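Side-chain contacts in ammonium transporter (Kuenenia stuttgartiensis, PDB 6EU6), which probably senses ammonium at the membrane and signals its presence inward, as the Amt-type sensor domain of an ammonium sensor histidine kinase: residues M23-G26 with F27-E31; L203-V206 with P207-T210; F218-F221 with G222-G226; G236-I239 with L240-M244. One frame throughout, in Å; residues are numbered along the deposited sequence.

Contact 1: residues M23-G26 with F27-E31; sequences MQLG and FTSYE
T28 turns its hydroxyl back onto the carbonyl of Q24, one helical turn earlier, because OG1 lies beside its own backbone N (chi1 -57°). S29 does the same with a like torsion, chi1 -46°, and faces L25. The T28 OG1 to Q24 O bond is 2.7 Å long and its donor is tilted from the carbonyl plane; since T28 N reaches the same oxygen at 3.1 Å, Q24 O is held by two donors. L25 O is gripped likewise, by S29 N and by S29 OG, which bonds L25 O at 3.1 Å from above the carbonyl plane and touches L25 CD2 at 3.7 Å.

On another side of the helix F27 lies alongside the turn before it. Its N binds M23 O at 2.8 Å, and the ring leans back until CE2 stands 4.3 Å from M23 CB, with Q24 CA near the ring plane at the edge. Y30 N closes the next turn on G26 O, to which G26 contributes its backbone carbonyl.

All of this is buried: F27 packs on helix 93-114, M23 on helix 206-226, and T28 and S29 against a neighbouring subunit. Q24 sends its amide elsewhere, OE1 being hydrogen-bonded to T51 OG1. Threonine and serine suit such a place, for each satisfies its hydroxyl on its own helix and so can face apolar neighbours in a membrane protein.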
ATOM      1  N   MET A  23      -6.690   1.363   4.959  1.00 27.17           N
ATOM      2  CA  MET A  23      -7.999   1.863   4.553  1.00 29.15           C
ATOM      3  C   MET A  23      -8.183   3.300   4.928  1.00 27.19           C
ATOM      4  O   MET A  23      -8.903   3.994   4.281  1.00 27.41           O
ATOM      5  CB  MET A  23      -9.115   1.016   5.142  1.00 28.20           C
ATOM      6  CG  MET A  23      -9.115  -0.379   4.593  1.00 29.51           C
ATOM      7  SD  MET A  23     -10.363  -1.413   5.399  1.00 31.28           S
ATOM      8  CE  MET A  23     -11.910  -0.860   4.687  1.00 33.98           C
ATOM      9  N   GLN A  24      -7.543   3.764   5.986  1.00 26.45           N
ATOM     10  CA  GLN A  24      -7.658   5.178   6.360  1.00 28.56           C
ATOM     11  C   GLN A  24      -7.152   6.088   5.207  1.00 27.65           C
ATOM     12  O   GLN A  24      -7.648   7.215   4.950  1.00 26.46           O
ATOM     13  CB  GLN A  24      -6.870   5.465   7.642  1.00 28.10           C
ATOM     14  CG  GLN A  24      -7.415   4.766   8.865  1.00 29.79           C
ATOM     15  CD  GLN A  24      -8.721   5.406   9.353  1.00 30.66           C
ATOM     16  OE1 GLN A  24      -8.780   6.592   9.759  1.00 30.71           O
ATOM     17  NE2 GLN A  24      -9.767   4.675   9.231  1.00 27.82           N
ATOM     18  N   LEU A  25      -6.081   5.633   4.598  1.00 29.19           N
ATOM     19  CA  LEU A  25      -5.556   6.262   3.363  1.00 30.61           C
ATOM     20  C   LEU A  25      -6.539   6.114   2.194  1.00 28.96           C
ATOM     21  O   LEU A  25      -6.785   7.081   1.452  1.00 28.92           O
ATOM     22  CB  LEU A  25      -4.207   5.620   3.056  1.00 31.31           C
ATOM     23  CG  LEU A  25      -3.296   6.268   2.002  1.00 36.76           C
ATOM     24  CD1 LEU A  25      -1.922   5.634   2.079  1.00 40.50           C
ATOM     25  CD2 LEU A  25      -3.811   6.078   0.619  1.00 38.09           C
ATOM     26  N   GLY A  26      -7.131   4.925   2.066  1.00 23.84           N
ATOM     27  CA  GLY A  26      -8.220   4.695   1.130  1.00 24.98           C
ATOM     28  C   GLY A  26      -9.351   5.680   1.214  1.00 24.95           C
ATOM     29  O   GLY A  26      -9.730   6.286   0.211  1.00 23.89           O
ATOM     30  N   PHE A  27      -9.887   5.878   2.415  1.00 23.39           N
ATOM     31  CA  PHE A  27     -10.940   6.824   2.587  1.00 23.66           C
ATOM     32  C   PHE A  27     -10.450   8.227   2.277  1.00 26.36           C
ATOM     33  O   PHE A  27     -11.203   9.001   1.758  1.00 24.99           O
ATOM     34  CB  PHE A  27     -11.457   6.818   4.048  1.00 23.97           C
ATOM     35  CG  PHE A  27     -12.279   5.659   4.354  1.00 26.08           C
ATOM     36  CD1 PHE A  27     -13.566   5.580   3.824  1.00 36.25           C
ATOM     37  CD2 PHE A  27     -11.823   4.601   5.168  1.00 26.59           C
ATOM     38  CE1 PHE A  27     -14.377   4.443   4.113  1.00 43.01           C
ATOM     39  CE2 PHE A  27     -12.635   3.465   5.435  1.00 30.74           C
ATOM     40  CZ  PHE A  27     -13.899   3.406   4.925  1.00 36.70           C
ATOM     41  N   THR A  28      -9.217   8.560   2.662  1.00 24.75           N
ATOM     42  CA  THR A  28      -8.687   9.906   2.384  1.00 28.54           C
ATOM     43  C   THR A  28      -8.676  10.147   0.843  1.00 30.22           C
ATOM     44  O   THR A  28      -9.196  11.153   0.347  1.00 27.18           O
ATOM     45  CB  THR A  28      -7.265  10.067   2.924  1.00 31.66           C
ATOM     46  OG1 THR A  28      -7.246   9.795   4.340  1.00 30.79           O
ATOM     47  CG2 THR A  28      -6.792  11.539   2.643  1.00 35.07           C
ATOM     48  N   SER A  29      -8.164   9.169   0.079  1.00 28.30           N
ATOM     49  CA  SER A  29      -8.116   9.361  -1.392  1.00 27.89           C
ATOM     50  C   SER A  29      -9.483   9.404  -1.988  1.00 29.47           C
ATOM     51  O   SER A  29      -9.707  10.176  -2.904  1.00 29.55           O
ATOM     52  CB  SER A  29      -7.363   8.266  -2.114  1.00 31.49           C
ATOM     53  OG  SER A  29      -6.221   8.077  -1.397  1.00 35.10           O
ATOM     54  N   TYR A  30     -10.325   8.437  -1.601  1.00 27.83           N
ATOM     55  CA  TYR A  30     -11.692   8.333  -2.118  1.00 26.60           C
ATOM     56  C   TYR A  30     -12.449   9.665  -1.894  1.00 29.16           C
ATOM     57  O   TYR A  30     -13.031  10.251  -2.839  1.00 25.12           O
ATOM     58  CB  TYR A  30     -12.387   7.190  -1.399  1.00 25.91           C
ATOM     59  CG  TYR A  30     -13.656   6.755  -2.040  1.00 26.85           C
ATOM     60  CD1 TYR A  30     -13.619   5.883  -3.099  1.00 31.60           C
ATOM     61  CD2 TYR A  30     -14.917   7.250  -1.595  1.00 31.84           C
ATOM     62  CE1 TYR A  30     -14.763   5.393  -3.670  1.00 33.98           C
ATOM     63  CE2 TYR A  30     -16.112   6.785  -2.179  1.00 32.20           C
ATOM     64  CZ  TYR A  30     -16.018   5.876  -3.220  1.00 36.26           C
ATOM     65  OH  TYR A  30     -17.105   5.416  -3.870  1.00 37.63           O
ATOM     66  N   GLU A  31     -12.457  10.126  -0.633  1.00 27.02           N
ATOM     67  CA  GLU A  31     -13.166  11.316  -0.338  1.00 28.02           C
ATOM     68  C   GLU A  31     -12.574  12.548  -1.059  1.00 30.27           C
ATOM     69  O   GLU A  31     -13.352  13.390  -1.500  1.00 30.02           O
ATOM     70  CB  GLU A  31     -13.285  11.597   1.169  1.00 29.27           C
ATOM     71  CG  GLU A  31     -13.902  10.432   1.948  1.00 32.59           C
ATOM     72  CD  GLU A  31     -13.921  10.631   3.498  1.00 39.53           C
ATOM     73  OE1 GLU A  31     -13.733  11.866   3.921  1.00 31.07           O
ATOM     74  OE2 GLU A  31     -14.169   9.561   4.226  1.00 29.55           O
TER

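Contact 2: residues L203-V206 with P207-T210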
ATOM      1  N   LEU A 203     -16.608  15.243  -7.459  1.00 45.64           N
ATOM      2  CA  LEU A 203     -15.906  14.215  -8.176  1.00 41.71           C
ATOM      3  C   LEU A 203     -14.900  14.845  -9.158  1.00 40.50           C
ATOM      4  O   LEU A 203     -14.859  14.511 -10.305  1.00 42.97           O
ATOM      5  CB  LEU A 203     -16.884  13.203  -8.811  1.00 41.02           C
ATOM      6  CG  LEU A 203     -16.377  11.778  -9.121  1.00 47.43           C
ATOM      7  CD1 LEU A 203     -15.660  11.036  -7.989  1.00 44.45           C
ATOM      8  CD2 LEU A 203     -17.554  10.954  -9.559  1.00 48.46           C
ATOM      9  N   HIS A 204     -14.060  15.741  -8.686  1.00 39.22           N
ATOM     10  CA  HIS A 204     -13.081  16.373  -9.570  1.00 43.39           C
ATOM     11  C   HIS A 204     -11.777  15.549  -9.769  1.00 48.74           C
ATOM     12  O   HIS A 204     -10.810  16.028 -10.385  1.00 37.03           O
ATOM     13  CB  HIS A 204     -12.731  17.740  -9.015  1.00 41.23           C
ATOM     14  CG  HIS A 204     -13.849  18.743  -9.119  1.00 48.85           C
ATOM     15  ND1 HIS A 204     -13.694  20.097  -8.826  1.00 42.69           N
ATOM     16  CD2 HIS A 204     -15.147  18.581  -9.473  1.00 47.68           C
ATOM     17  CE1 HIS A 204     -14.851  20.697  -8.970  1.00 43.54           C
ATOM     18  NE2 HIS A 204     -15.756  19.800  -9.326  1.00 45.02           N
ATOM     19  N   ASN A 205     -11.683  14.346  -9.182  1.00 40.19           N
ATOM     20  CA  ASN A 205     -10.474  13.583  -9.359  1.00 35.22           C
ATOM     21  C   ASN A 205     -10.873  12.100  -9.310  1.00 37.67           C
ATOM     22  O   ASN A 205     -10.687  11.416  -8.332  1.00 33.27           O
ATOM     23  CB  ASN A 205      -9.383  14.029  -8.409  1.00 33.10           C
ATOM     24  CG  ASN A 205      -8.002  13.521  -8.832  1.00 36.32           C
ATOM     25  OD1 ASN A 205      -7.862  12.510  -9.492  1.00 35.05           O
ATOM     26  ND2 ASN A 205      -6.987  14.170  -8.367  1.00 38.84           N
ATOM     27  N   VAL A 206     -11.461  11.669 -10.416  1.00 37.02           N
ATOM     28  CA  VAL A 206     -11.821  10.319 -10.634  1.00 39.05           C
ATOM     29  C   VAL A 206     -10.646   9.362 -10.500  1.00 34.83           C
ATOM     30  O   VAL A 206     -10.790   8.313  -9.836  1.00 32.09           O
ATOM     31  CB  VAL A 206     -12.595  10.165 -11.927  1.00 38.99           C
ATOM     32  CG1 VAL A 206     -12.864   8.699 -12.267  1.00 46.70           C
ATOM     33  CG2 VAL A 206     -13.921  10.833 -11.746  1.00 42.15           C
ATOM     34  N   PRO A 207      -9.469   9.717 -11.052  1.00 33.29           N
ATOM     35  CA  PRO A 207      -8.330   8.813 -10.816  1.00 33.21           C
ATOM     36  C   PRO A 207      -8.028   8.616  -9.344  1.00 32.70           C
ATOM     37  O   PRO A 207      -7.733   7.508  -8.906  1.00 31.61           O
ATOM     38  CB  PRO A 207      -7.155   9.529 -11.530  1.00 33.79           C
ATOM     39  CG  PRO A 207      -7.796  10.334 -12.609  1.00 32.69           C
ATOM     40  CD  PRO A 207      -9.165  10.731 -12.103  1.00 37.68           C
ATOM     41  N   LEU A 208      -8.116   9.667  -8.549  1.00 30.94           N
ATOM     42  CA  LEU A 208      -7.799   9.544  -7.164  1.00 31.65           C
ATOM     43  C   LEU A 208      -8.881   8.689  -6.414  1.00 27.45           C
ATOM     44  O   LEU A 208      -8.539   7.858  -5.569  1.00 31.19           O
ATOM     45  CB  LEU A 208      -7.683  10.945  -6.551  1.00 35.49           C
ATOM     46  CG  LEU A 208      -7.118  11.010  -5.150  1.00 39.09           C
ATOM     47  CD1 LEU A 208      -5.697  10.476  -5.068  1.00 45.49           C
ATOM     48  CD2 LEU A 208      -7.134  12.466  -4.725  1.00 41.16           C
ATOM     49  N   ALA A 209     -10.152   8.899  -6.737  1.00 26.79           N
ATOM     50  CA  ALA A 209     -11.198   8.021  -6.216  1.00 26.56           C
ATOM     51  C   ALA A 209     -10.987   6.544  -6.619  1.00 28.29           C
ATOM     52  O   ALA A 209     -11.336   5.671  -5.896  1.00 29.48           O
ATOM     53  CB  ALA A 209     -12.551   8.469  -6.691  1.00 32.66           C
ATOM     54  N   THR A 210     -10.456   6.291  -7.801  1.00 28.07           N
ATOM     55  CA  THR A 210     -10.184   4.948  -8.293  1.00 29.01           C
ATOM     56  C   THR A 210      -9.081   4.357  -7.432  1.00 28.53           C
ATOM     57  O   THR A 210      -9.186   3.196  -6.948  1.00 26.68           O
ATOM     58  CB  THR A 210      -9.756   4.977  -9.778  1.00 27.89           C
ATOM     59  OG1 THR A 210     -10.785   5.588 -10.543  1.00 32.44           O
ATOM     60  CG2 THR A 210      -9.609   3.588 -10.318  1.00 30.01           C
TER
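N205 and L208 cross at a slant, the amide of N205 lying over the first turn of the helix with OD1 3.3 Å from L208 CB. That same oxygen accepts from L208 N at 3.0 Å, the donor standing well above the amide plane and the N-H bent to 147°. This is an N-cap: asparagine is short and carries an acceptor, so it can stand in for the carbonyl that a first-turn N-H lacks. With CG anti to the backbone N (chi1 -164°), the side chain folds forward over the helix start. Its main chain helps too, N205 O taking A209 N at 3.0 Å.

V206 and T210 are also set at an angle to each other, CG1 of V206 passing 4.1 Å from T210 OG1. The threonine hydroxyl bonds V206 O at 2.8 Å from above the carbonyl plane, and T210 N bonds the same oxygen. P207 suits the first turn, where its nitrogen, having no hydrogen, needs no acceptor; its ring, attached directly to V206, places CD beside V206 CB at 3.5 Å. L203 reaches forward to A209, with L203 CD1 4.2 Å from A209 CB.

The cap thus begins helix 206-226 where the loop after helix 167-185 ends. L208 and A209 lean on helix 2-34, V206 and T210 touch helix 266-280, and P207 packs on A40 of a neighbouring subunit.

Contact 3: residues F218-F221 with G222-G226; sequences FGWF and GFNGG
W220 sets the edge of its indole against the face of F223, three residues on, in a T-shaped pair whose planes meet at 63° with the five-membered ring centroid of W220 5.0 Å from the ring centroid of F223. W220 NE1 lies over that face, offset toward the rim, and W220 CD1 rests on F223 CB at 3.7 Å. F223 has CG anti to its backbone nitrogen (chi1 -153°), which lays its side chain beside the indole, both pointing the same way. The indole also packs on L274, L277 and V278 of helix 266-280, and the F223 ring stacks on F103.

Both residues belong to helix 206-226, a membrane helix of the ammonium transporter fold, and M23 of helix 2-34 packs on each. The helical bonds run on beneath them: N224 N reaches W220 O at 2.8 Å, and F223 N reaches G219 O at 2.9 Å. G222, with no side chain, lies against the turn before it, its N weakly bonded to the same G219 O.

F221 starts away from the next turn and packs outward on I239 and N243. Its ring meets F21 and F98 of a neighbouring subunit edge to face, while F221 O receives G225 N at 2.8 Å.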
ATOM      1  N   PHE A 218      -8.324  -3.644  -1.119  1.00 27.53           N
ATOM      2  CA  PHE A 218      -7.160  -4.271  -0.521  1.00 27.72           C
ATOM      3  C   PHE A 218      -7.268  -4.341   0.973  1.00 25.89           C
ATOM      4  O   PHE A 218      -7.143  -5.388   1.543  1.00 28.78           O
ATOM      5  CB  PHE A 218      -5.927  -3.471  -0.867  1.00 27.81           C
ATOM      6  CG  PHE A 218      -4.715  -3.922  -0.180  1.00 28.71           C
ATOM      7  CD1 PHE A 218      -3.938  -4.953  -0.716  1.00 31.48           C
ATOM      8  CD2 PHE A 218      -4.279  -3.275   0.937  1.00 33.84           C
ATOM      9  CE1 PHE A 218      -2.768  -5.347  -0.098  1.00 31.41           C
ATOM     10  CE2 PHE A 218      -3.132  -3.688   1.623  1.00 36.37           C
ATOM     11  CZ  PHE A 218      -2.365  -4.732   1.100  1.00 37.23           C
ATOM     12  N   GLY A 219      -7.511  -3.221   1.610  1.00 25.92           N
ATOM     13  CA  GLY A 219      -7.745  -3.236   3.052  1.00 27.28           C
ATOM     14  C   GLY A 219      -8.840  -4.148   3.557  1.00 29.34           C
ATOM     15  O   GLY A 219      -8.711  -4.742   4.646  1.00 26.59           O
ATOM     16  N   TRP A 220      -9.923  -4.259   2.786  1.00 29.05           N
ATOM     17  CA  TRP A 220     -11.062  -5.133   3.175  1.00 25.88           C
ATOM     18  C   TRP A 220     -10.647  -6.587   3.245  1.00 25.70           C
ATOM     19  O   TRP A 220     -11.250  -7.361   3.988  1.00 28.67           O
ATOM     20  CB  TRP A 220     -12.297  -4.949   2.232  1.00 25.97           C
ATOM     21  CG  TRP A 220     -13.350  -4.198   2.887  1.00 26.59           C
ATOM     22  CD1 TRP A 220     -14.008  -4.561   4.031  1.00 34.93           C
ATOM     23  CD2 TRP A 220     -13.935  -2.953   2.467  1.00 26.85           C
ATOM     24  NE1 TRP A 220     -14.956  -3.585   4.356  1.00 36.63           N
ATOM     25  CE2 TRP A 220     -14.957  -2.621   3.403  1.00 34.13           C
ATOM     26  CE3 TRP A 220     -13.768  -2.138   1.364  1.00 32.92           C
ATOM     27  CZ2 TRP A 220     -15.728  -1.493   3.292  1.00 30.39           C
ATOM     28  CZ3 TRP A 220     -14.542  -0.999   1.263  1.00 35.07           C
ATOM     29  CH2 TRP A 220     -15.508  -0.693   2.236  1.00 34.63           C
ATOM     30  N   PHE A 221      -9.591  -6.971   2.495  1.00 25.38           N
ATOM     31  CA  PHE A 221      -9.020  -8.289   2.650  1.00 24.94           C
ATOM     32  C   PHE A 221      -8.562  -8.574   4.075  1.00 26.69           C
ATOM     33  O   PHE A 221      -8.820  -9.703   4.635  1.00 26.69           O
ATOM     34  CB  PHE A 221      -7.853  -8.562   1.664  1.00 26.81           C
ATOM     35  CG  PHE A 221      -8.255  -8.595   0.197  1.00 29.15           C
ATOM     36  CD1 PHE A 221      -9.500  -9.081  -0.215  1.00 29.95           C
ATOM     37  CD2 PHE A 221      -7.397  -8.109  -0.774  1.00 25.59           C
ATOM     38  CE1 PHE A 221      -9.835  -9.097  -1.558  1.00 29.75           C
ATOM     39  CE2 PHE A 221      -7.757  -8.102  -2.114  1.00 27.17           C
ATOM     40  CZ  PHE A 221      -8.971  -8.617  -2.488  1.00 28.30           C
ATOM     41  N   GLY A 222      -7.903  -7.574   4.679  1.00 27.64           N
ATOM     42  CA  GLY A 222      -7.511  -7.687   6.081  1.00 26.21           C
ATOM     43  C   GLY A 222      -8.715  -7.586   7.010  1.00 27.27           C
ATOM     44  O   GLY A 222      -8.819  -8.256   8.031  1.00 26.67           O
ATOM     45  N   PHE A 223      -9.605  -6.681   6.670  1.00 27.73           N
ATOM     46  CA  PHE A 223     -10.823  -6.475   7.487  1.00 28.09           C
ATOM     47  C   PHE A 223     -11.584  -7.765   7.672  1.00 27.78           C
ATOM     48  O   PHE A 223     -11.870  -8.192   8.822  1.00 28.36           O
ATOM     49  CB  PHE A 223     -11.635  -5.400   6.772  1.00 32.92           C
ATOM     50  CG  PHE A 223     -12.510  -4.598   7.656  1.00 26.67           C
ATOM     51  CD1 PHE A 223     -13.816  -5.045   7.900  1.00 32.37           C
ATOM     52  CD2 PHE A 223     -12.153  -3.348   8.041  1.00 28.95           C
ATOM     53  CE1 PHE A 223     -14.668  -4.263   8.679  1.00 31.64           C
ATOM     54  CE2 PHE A 223     -12.969  -2.593   8.886  1.00 30.85           C
ATOM     55  CZ  PHE A 223     -14.219  -3.084   9.208  1.00 30.02           C
ATOM     56  N   ASN A 224     -11.784  -8.480   6.546  1.00 27.88           N
ATOM     57  CA  ASN A 224     -12.469  -9.769   6.540  1.00 26.77           C
ATOM     58  C   ASN A 224     -11.594 -10.952   6.985  1.00 27.79           C
ATOM     59  O   ASN A 224     -11.938 -11.678   7.908  1.00 27.23           O
ATOM     60  CB  ASN A 224     -13.062 -10.060   5.163  1.00 29.78           C
ATOM     61  CG  ASN A 224     -14.375  -9.292   4.915  1.00 37.00           C
ATOM     62  OD1 ASN A 224     -14.402  -8.248   4.347  1.00 38.13           O
ATOM     63  ND2 ASN A 224     -15.459  -9.890   5.304  1.00 42.64           N
ATOM     64  N   GLY A 225     -10.471 -11.156   6.316  1.00 29.75           N
ATOM     65  CA  GLY A 225      -9.555 -12.225   6.690  1.00 29.61           C
ATOM     66  C   GLY A 225      -9.104 -12.176   8.130  1.00 27.17           C
ATOM     67  O   GLY A 225      -8.958 -13.216   8.782  1.00 27.99           O
ATOM     68  N   GLY A 226      -8.756 -10.995   8.595  1.00 27.68           N
ATOM     69  CA  GLY A 226      -8.270 -10.810   9.980  1.00 27.64           C
ATOM     70  C   GLY A 226      -9.369 -11.179  10.984  1.00 28.34           C
ATOM     71  O   GLY A 226      -9.068 -11.585  12.153  1.00 28.88           O
TER

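Contact 4: residues G236-I239 with L240-M244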
ATOM      1  N   GLY A 236      -8.137 -18.222   2.931  1.00 28.63           N
ATOM      2  CA  GLY A 236      -8.287 -18.075   1.480  1.00 31.54           C
ATOM      3  C   GLY A 236      -9.751 -17.962   1.057  1.00 30.20           C
ATOM      4  O   GLY A 236     -10.087 -17.213   0.132  1.00 29.67           O
ATOM      5  N   LEU A 237     -10.622 -18.641   1.773  1.00 29.43           N
ATOM      6  CA  LEU A 237     -12.047 -18.611   1.452  1.00 29.97           C
ATOM      7  C   LEU A 237     -12.590 -17.229   1.714  1.00 29.88           C
ATOM      8  O   LEU A 237     -13.338 -16.707   0.891  1.00 26.21           O
ATOM      9  CB  LEU A 237     -12.818 -19.680   2.269  1.00 32.27           C
ATOM     10  CG  LEU A 237     -14.364 -19.661   2.207  1.00 34.94           C
ATOM     11  CD1 LEU A 237     -14.813 -19.858   0.800  1.00 35.01           C
ATOM     12  CD2 LEU A 237     -14.894 -20.772   3.127  1.00 42.86           C
ATOM     13  N   VAL A 238     -12.250 -16.662   2.880  1.00 26.68           N
ATOM     14  CA  VAL A 238     -12.828 -15.365   3.280  1.00 26.37           C
ATOM     15  C   VAL A 238     -12.379 -14.293   2.263  1.00 25.34           C
ATOM     16  O   VAL A 238     -13.144 -13.437   1.831  1.00 24.34           O
ATOM     17  CB  VAL A 238     -12.341 -14.993   4.663  1.00 26.45           C
ATOM     18  CG1 VAL A 238     -12.651 -13.536   4.961  1.00 27.52           C
ATOM     19  CG2 VAL A 238     -13.026 -15.926   5.653  1.00 28.98           C
ATOM     20  N   ILE A 239     -11.082 -14.328   1.947  1.00 26.79           N
ATOM     21  CA  ILE A 239     -10.534 -13.308   1.012  1.00 25.90           C
ATOM     22  C   ILE A 239     -11.068 -13.451  -0.402  1.00 27.07           C
ATOM     23  O   ILE A 239     -11.377 -12.468  -1.043  1.00 27.15           O
ATOM     24  CB  ILE A 239      -9.017 -13.342   1.113  1.00 28.99           C
ATOM     25  CG1 ILE A 239      -8.702 -12.688   2.460  1.00 29.65           C
ATOM     26  CG2 ILE A 239      -8.375 -12.584  -0.042  1.00 28.95           C
ATOM     27  CD1 ILE A 239      -7.289 -12.536   2.884  1.00 31.13           C
ATOM     28  N   LEU A 240     -11.159 -14.686  -0.877  1.00 24.79           N
ATOM     29  CA  LEU A 240     -11.770 -14.965  -2.164  1.00 26.63           C
ATOM     30  C   LEU A 240     -13.217 -14.497  -2.185  1.00 25.24           C
ATOM     31  O   LEU A 240     -13.629 -13.782  -3.093  1.00 26.55           O
ATOM     32  CB  LEU A 240     -11.675 -16.459  -2.488  1.00 27.32           C
ATOM     33  CG  LEU A 240     -12.358 -16.848  -3.818  1.00 28.57           C
ATOM     34  CD1 LEU A 240     -11.683 -16.144  -5.030  1.00 28.89           C
ATOM     35  CD2 LEU A 240     -12.413 -18.356  -4.061  1.00 29.49           C
ATOM     36  N   ASN A 241     -13.983 -14.772  -1.123  1.00 24.42           N
ATOM     37  CA  ASN A 241     -15.332 -14.275  -1.117  1.00 24.75           C
ATOM     38  C   ASN A 241     -15.373 -12.757  -1.102  1.00 27.88           C
ATOM     39  O   ASN A 241     -16.262 -12.145  -1.717  1.00 26.53           O
ATOM     40  CB  ASN A 241     -16.108 -14.781   0.109  1.00 25.86           C
ATOM     41  CG  ASN A 241     -16.438 -16.240   0.037  1.00 26.53           C
ATOM     42  OD1 ASN A 241     -16.449 -16.876  -1.045  1.00 28.65           O
ATOM     43  ND2 ASN A 241     -16.697 -16.816   1.219  1.00 30.15           N
ATOM     44  N   THR A 242     -14.472 -12.105  -0.344  1.00 26.19           N
ATOM     45  CA  THR A 242     -14.482 -10.669  -0.333  1.00 25.28           C
ATOM     46  C   THR A 242     -14.258 -10.131  -1.764  1.00 25.52           C
ATOM     47  O   THR A 242     -14.924  -9.264  -2.207  1.00 24.80           O
ATOM     48  CB  THR A 242     -13.385 -10.186   0.640  1.00 27.77           C
ATOM     49  OG1 THR A 242     -13.725 -10.673   1.945  1.00 25.42           O
ATOM     50  CG2 THR A 242     -13.286  -8.691   0.656  1.00 29.72           C
ATOM     51  N   ASN A 243     -13.311 -10.729  -2.490  1.00 24.04           N
ATOM     52  CA  ASN A 243     -12.978 -10.298  -3.817  1.00 25.25           C
ATOM     53  C   ASN A 243     -14.146 -10.505  -4.768  1.00 27.92           C
ATOM     54  O   ASN A 243     -14.491  -9.645  -5.630  1.00 25.43           O
ATOM     55  CB  ASN A 243     -11.780 -11.031  -4.359  1.00 23.75           C
ATOM     56  CG  ASN A 243     -11.249 -10.353  -5.590  1.00 27.67           C
ATOM     57  OD1 ASN A 243     -10.639  -9.290  -5.514  1.00 27.56           O
ATOM     58  ND2 ASN A 243     -11.463 -10.984  -6.759  1.00 31.46           N
ATOM     59  N   MET A 244     -14.767 -11.653  -4.624  1.00 26.62           N
ATOM     60  CA  MET A 244     -15.837 -11.960  -5.542  1.00 26.53           C
ATOM     61  C   MET A 244     -17.048 -11.068  -5.310  1.00 27.07           C
ATOM     62  O   MET A 244     -17.740 -10.751  -6.271  1.00 25.83           O
ATOM     63  CB  MET A 244     -16.250 -13.462  -5.470  1.00 25.42           C
ATOM     64  CG  MET A 244     -15.136 -14.419  -5.780  1.00 30.36           C
ATOM     65  SD  MET A 244     -14.382 -14.085  -7.355  1.00 31.23           S
ATOM     66  CE  MET A 244     -15.756 -14.236  -8.517  1.00 33.56           C
TER
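T242 grips V238 O twice, with OG1 at 2.8 Å and the backbone N at 2.9 Å, the two donors coming from opposite faces of the carbonyl plane. A chi1 of -62° puts OG1 anti to the carbonyl carbon and folds the hydroxyl back along the helix. Three more helical bonds flank this pair: L240 N to G236 O, N241 N to L237 O, and N243 N to I239 O at 3.0 Å.

N241 folds its side chain down over the preceding turn, so that CG stands 3.2 Å from L237 O and ND2 lies against L237 CD1 at 3.6 Å, the two side chains slanting past each other. L237 thus flanks with its methyl an amide whose nitrogen bonds S284 O and V287 O. V238 brings CG1 within 4.3 Å of T242 OG1. Further out, I239 packs on F221 and on F98 of a neighbouring subunit, and N243 bonds W217 of its own chain and S55 of that neighbour.

Asparagine suits these two buried positions because an amide offers several polar atoms for linking one helix to other parts of the protein, whereas threonine keeps its hydroxyl within the helix. In this buried stretch of helix 234-261 some polar groups are therefore satisfied within the helix, while others bond neighbouring segments and a neighbouring subunit.

Along the chain the four come in the order contact 1, 2, 3, 4, on three helices: 2-34 carries contact 1, 206-226 carries contact 3 and most of contact 2, and 234-261 carries contact 4. Contacts 2 and 3 share a helix yet have centres about 23 Å apart, one at its start and the other toward its far end. Helix 2-34 spans this gap, for contact 1 touches contact 2 through S29 and Y30 and contact 3 through M23. Contacts 3 and 4, with centres about 9 Å apart, join consecutive helices. Because all four also meet neighbouring subunits, the same helices build both the subunit core and the trimer interface.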